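Local coordinates for odorant-binding protein 1d (Locusta migratoria, PDB 4PT1) that probably binds small hydrophobic odorants and carries them, as a secreted helical protein of the insect PBP/GOBP family, at residues V18-V28 / D46-E57. Sequence-based numbering, arbitrary orientation.
Sequences VDHTCRSSTGV and DFKCYLKCIMVE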
loop_
_atom_site.group_PDB
_atom_site.type_symbol
_atom_site.label_atom_id
_atom_site.label_comp_id
_atom_site.label_asym_id
_atom_site.label_seq_id
_atom_site.Cartn_x
_atom_site.Cartn_y
_atom_site.Cartn_z
ATOM N N VAL A 18 7.389 9.452 -1.703
ATOM C CA VAL A 18 7.558 8.234 -0.903
ATOM C C VAL A 18 8.075 7.087 -1.765
ATOM O O VAL A 18 8.905 6.312 -1.310
ATOM C CB VAL A 18 6.276 7.885 -0.089
ATOM C CG1 VAL A 18 6.427 6.583 0.678
ATOM C CG2 VAL A 18 5.997 9.004 0.899
ATOM N N ASP A 19 7.658 7.013 -3.028
ATOM C CA ASP A 19 8.224 6.014 -3.924
ATOM C C ASP A 19 9.732 6.241 -4.122
ATOM O O ASP A 19 10.538 5.300 -4.139
ATOM C CB ASP A 19 7.514 6.030 -5.287
ATOM C CG ASP A 19 8.224 5.191 -6.304
ATOM O OD1 ASP A 19 8.145 3.952 -6.182
ATOM O OD2 ASP A 19 8.856 5.766 -7.229
ATOM N N HIS A 20 10.123 7.504 -4.268
ATOM C CA HIS A 20 11.549 7.804 -4.437
ATOM C C HIS A 20 12.373 7.263 -3.281
ATOM O O HIS A 20 13.344 6.536 -3.498
ATOM C CB HIS A 20 11.756 9.278 -4.624
ATOM C CG HIS A 20 13.189 9.650 -4.817
ATOM N ND1 HIS A 20 13.795 9.566 -6.014
ATOM C CD2 HIS A 20 14.161 10.061 -3.908
ATOM C CE1 HIS A 20 15.081 9.930 -5.888
ATOM N NE2 HIS A 20 15.301 10.249 -4.606
ATOM N N THR A 21 11.964 7.553 -2.047
ATOM C CA THR A 21 12.763 7.150 -0.893
ATOM C C THR A 21 12.692 5.632 -0.717
ATOM O O THR A 21 13.700 4.975 -0.481
ATOM C CB THR A 21 12.312 7.852 0.405
ATOM O OG1 THR A 21 10.944 7.594 0.623
ATOM C CG2 THR A 21 12.468 9.346 0.307
ATOM N N CYS A 22 11.513 5.066 -0.875
ATOM C CA CYS A 22 11.349 3.632 -0.622
ATOM C C CYS A 22 11.950 2.711 -1.685
ATOM O O CYS A 22 12.445 1.614 -1.370
ATOM C CB CYS A 22 9.884 3.291 -0.404
ATOM S SG CYS A 22 9.235 3.961 1.153
ATOM N N ARG A 23 11.872 3.125 -2.940
ATOM C CA ARG A 23 12.478 2.335 -4.008
ATOM C C ARG A 23 13.983 2.342 -3.913
ATOM O O ARG A 23 14.618 1.321 -4.158
ATOM C CB ARG A 23 12.053 2.807 -5.393
ATOM C CG ARG A 23 10.750 2.162 -5.830
ATOM C CD ARG A 23 10.706 1.956 -7.331
ATOM N NE ARG A 23 10.513 3.228 -8.002
ATOM C CZ ARG A 23 10.919 3.495 -9.236
ATOM N NH1 ARG A 23 11.574 2.578 -9.951
ATOM N NH2 ARG A 23 10.680 4.692 -9.750
ATOM N N SER A 24 14.548 3.489 -3.570
ATOM C CA SER A 24 15.990 3.578 -3.387
ATOM C C SER A 24 16.445 2.725 -2.201
ATOM O O SER A 24 17.461 2.063 -2.306
ATOM C CB SER A 24 16.476 5.027 -3.294
ATOM O OG SER A 24 16.234 5.625 -2.045
ATOM N N SER A 25 15.672 2.700 -1.116
ATOM C CA SER A 25 16.025 1.880 0.079
ATOM C C SER A 25 15.965 0.355 -0.160
ATOM O O SER A 25 16.869 -0.406 0.238
ATOM C CB SER A 25 15.097 2.272 1.238
ATOM O OG SER A 25 15.427 1.559 2.410
ATOM N N THR A 26 14.917 -0.096 -0.838
ATOM C CA THR A 26 14.589 -1.518 -0.931
ATOM C C THR A 26 15.201 -2.200 -2.162
ATOM O O THR A 26 15.373 -3.430 -2.189
ATOM C CB THR A 26 13.069 -1.692 -0.987
ATOM O OG1 THR A 26 12.557 -0.944 -2.106
ATOM C CG2 THR A 26 12.403 -1.221 0.331
ATOM N N GLY A 27 15.514 -1.406 -3.180
ATOM C CA GLY A 27 16.129 -1.917 -4.418
ATOM C C GLY A 27 15.108 -2.500 -5.383
ATOM O O GLY A 27 15.431 -3.314 -6.251
ATOM N N VAL A 28 13.859 -2.081 -5.235
ATOM C CA VAL A 28 12.798 -2.586 -6.095
ATOM C C VAL A 28 12.766 -1.650 -7.330
ATOM O O VAL A 28 12.847 -0.428 -7.181
ATOM C CB VAL A 28 11.463 -2.688 -5.285
ATOM C CG1 VAL A 28 10.520 -1.545 -5.611
ATOM C CG2 VAL A 28 10.776 -4.028 -5.505
ATOM N N ASP A 46 12.255 -7.905 -1.744
ATOM C CA ASP A 46 12.387 -6.439 -1.829
ATOM C C ASP A 46 11.069 -5.718 -2.072
ATOM O O ASP A 46 10.857 -4.643 -1.535
ATOM C CB ASP A 46 13.366 -6.015 -2.925
ATOM C CG ASP A 46 14.788 -6.479 -2.657
ATOM O OD1 ASP A 46 15.185 -6.470 -1.483
ATOM O OD2 ASP A 46 15.501 -6.822 -3.622
ATOM N N PHE A 47 10.195 -6.293 -2.887
ATOM C CA PHE A 47 8.869 -5.700 -3.057
ATOM C C PHE A 47 8.078 -5.670 -1.728
ATOM O O PHE A 47 7.454 -4.664 -1.388
ATOM C CB PHE A 47 8.079 -6.392 -4.161
ATOM C CG PHE A 47 6.689 -5.857 -4.299
ATOM C CD1 PHE A 47 6.488 -4.603 -4.818
ATOM C CD2 PHE A 47 5.605 -6.586 -3.849
ATOM C CE1 PHE A 47 5.204 -4.085 -4.923
ATOM C CE2 PHE A 47 4.321 -6.078 -3.940
ATOM C CZ PHE A 47 4.130 -4.819 -4.477
ATOM N N LYS A 48 8.114 -6.745 -0.955
ATOM C CA LYS A 48 7.478 -6.740 0.369
ATOM C C LYS A 48 7.999 -5.602 1.269
ATOM O O LYS A 48 7.232 -4.917 1.968
ATOM C CB LYS A 48 7.677 -8.085 1.058
ATOM C CG LYS A 48 7.155 -9.241 0.209
ATOM C CD LYS A 48 7.071 -10.523 1.005
ATOM C CE LYS A 48 6.639 -11.676 0.111
ATOM N NZ LYS A 48 6.893 -12.992 0.752
ATOM N N CYS A 49 9.306 -5.394 1.246
ATOM C CA CYS A 49 9.896 -4.353 2.071
ATOM C C CYS A 49 9.573 -2.967 1.517
ATOM O O CYS A 49 9.507 -2.021 2.269
ATOM C CB CYS A 49 11.403 -4.577 2.222
ATOM S SG CYS A 49 11.802 -5.993 3.293
ATOM N N TYR A 50 9.311 -2.875 0.214
ATOM C CA TYR A 50 8.798 -1.647 -0.383
ATOM C C TYR A 50 7.395 -1.295 0.166
ATOM O O TYR A 50 7.153 -0.148 0.551
ATOM C CB TYR A 50 8.776 -1.776 -1.892
ATOM C CG TYR A 50 8.167 -0.600 -2.599
ATOM C CD1 TYR A 50 8.930 0.541 -2.883
ATOM C CD2 TYR A 50 6.845 -0.624 -3.015
ATOM C CE1 TYR A 50 8.376 1.605 -3.553
ATOM C CE2 TYR A 50 6.270 0.454 -3.674
ATOM C CZ TYR A 50 7.043 1.560 -3.934
ATOM O OH TYR A 50 6.480 2.589 -4.594
ATOM N N LEU A 51 6.472 -2.262 0.208
ATOM C CA LEU A 51 5.169 -2.082 0.872
ATOM C C LEU A 51 5.341 -1.637 2.323
ATOM O O LEU A 51 4.695 -0.672 2.783
ATOM C CB LEU A 51 4.327 -3.369 0.829
ATOM C CG LEU A 51 3.887 -3.832 -0.575
ATOM C CD1 LEU A 51 3.121 -5.143 -0.467
ATOM C CD2 LEU A 51 3.068 -2.774 -1.320
ATOM N N LYS A 52 6.223 -2.332 3.040
ATOM C CA LYS A 52 6.529 -1.978 4.426
ATOM C C LYS A 52 7.023 -0.537 4.518
ATOM O O LYS A 52 6.592 0.223 5.387
ATOM C CB LYS A 52 7.537 -2.986 5.019
ATOM C CG LYS A 52 8.020 -2.690 6.426
ATOM C CD LYS A 52 9.319 -1.932 6.448
ATOM C CE LYS A 52 9.916 -1.967 7.846
ATOM N NZ LYS A 52 11.161 -1.190 7.880
ATOM N N CYS A 53 7.905 -0.146 3.612
ATOM C CA CYS A 53 8.490 1.185 3.654
ATOM C C CYS A 53 7.430 2.266 3.471
ATOM O O CYS A 53 7.463 3.271 4.164
ATOM C CB CYS A 53 9.585 1.306 2.587
ATOM S SG CYS A 53 10.364 2.919 2.523
ATOM N N ILE A 54 6.509 2.069 2.529
ATOM C CA ILE A 54 5.378 2.977 2.329
ATOM C C ILE A 54 4.570 3.094 3.626
ATOM O O ILE A 54 4.230 4.183 4.065
ATOM C CB ILE A 54 4.465 2.528 1.166
ATOM C CG1 ILE A 54 5.129 2.823 -0.177
ATOM C CG2 ILE A 54 3.114 3.272 1.185
ATOM C CD1 ILE A 54 4.361 2.207 -1.318
ATOM N N MET A 55 4.274 1.965 4.260
ATOM C CA MET A 55 3.462 2.027 5.468
ATOM C C MET A 55 4.182 2.793 6.575
ATOM O O MET A 55 3.549 3.539 7.324
ATOM C CB MET A 55 3.062 0.629 5.932
ATOM C CG MET A 55 2.145 -0.086 4.955
ATOM S SD MET A 55 1.639 -1.688 5.581
ATOM C CE MET A 55 0.373 -1.177 6.752
ATOM N N VAL A 56 5.495 2.609 6.683
ATOM C CA VAL A 56 6.296 3.306 7.716
ATOM C C VAL A 56 6.287 4.798 7.448
ATOM O O VAL A 56 6.111 5.590 8.354
ATOM C CB VAL A 56 7.750 2.790 7.787
ATOM C CG1 VAL A 56 8.562 3.664 8.733
ATOM C CG2 VAL A 56 7.775 1.345 8.258
ATOM N N GLU A 57 6.435 5.180 6.185
ATOM C CA GLU A 57 6.450 6.597 5.825
ATOM C C GLU A 57 5.069 7.261 6.062
ATOM O O GLU A 57 4.990 8.464 6.352
ATOM C CB GLU A 57 6.905 6.756 4.380
ATOM C CG GLU A 57 8.362 6.386 4.156
ATOM C CD GLU A 57 9.330 7.329 4.835
ATOM O OE1 GLU A 57 9.256 8.553 4.588
ATOM O OE2 GLU A 57 10.185 6.838 5.598
HETATM O O HOH W 1 9.447 9.533 1.771
#
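Val-18 opens the contact by laying its CG1 methyl against Glu-57, 3.7 Å from CB, and near Ile-54 CG1. Segments 18-26 and 46-57, on helices 15-26 and 45-57, run roughly antiparallel, at 141°, in the all-helical PBP/GOBP fold. The Cys-22–Cys-53 bridge joining them is one of the three disulfides that mark classic insect odorant-binding proteins. Asp-19 comes next. Its OD1 accepts a hydrogen bond from Tyr-50 OH at 2.7 Å, through the anti lone pair. The carboxylate and phenol ring are steeply turned, with their planes 74° apart. Thr-21 reaches Glu-57 through a water held by Thr-21 OG1 and Glu-57 OE1. Cys-22 then enters as a knob among Tyr-50, Cys-53, Ile-54 and Glu-57. Its SG bonds Cys-53 SG at 2.1 Å. On Cys-53, SG stands anti to the backbone N (chi1 179°), which brings it to the facing helix.

Arg-23 lays CG beside Tyr-50, 3.3 Å from CE1. Its NE and NH2 both grip Asp-19 OD2, nearly in the guanidinium plane. This salt bridge should help fix the carboxylate that receives the phenol. Tyr-50 is itself a knob, set among Asp-19, Cys-22, Arg-23 and Thr-26. Leu-33 of helix 30-37 also touches it. Tyr-50 and Ile-54 both touch Phe-125 of helix 115-129. Ile-54 and Phe-125 line the pocket that holds 2-(2-methoxyethoxy)ethanol here, so the contact lies beside that pocket.

At the last helical residue, Thr-26 presses CG2 onto the backbone around Cys-49 and Tyr-50. Its OG1 donates to Cys-22 O at 2.7 Å, reaching it from the opposite face of the carbonyl plane to Thr-26 N. Gly-27 leaves the helix with positive phi. Val-28 sets its two methyls against neighbouring turns of helix 45-57: CG1 lies 3.8 Å from Tyr-50 CD1, and CG2 rests 3.5 Å from Phe-47 N.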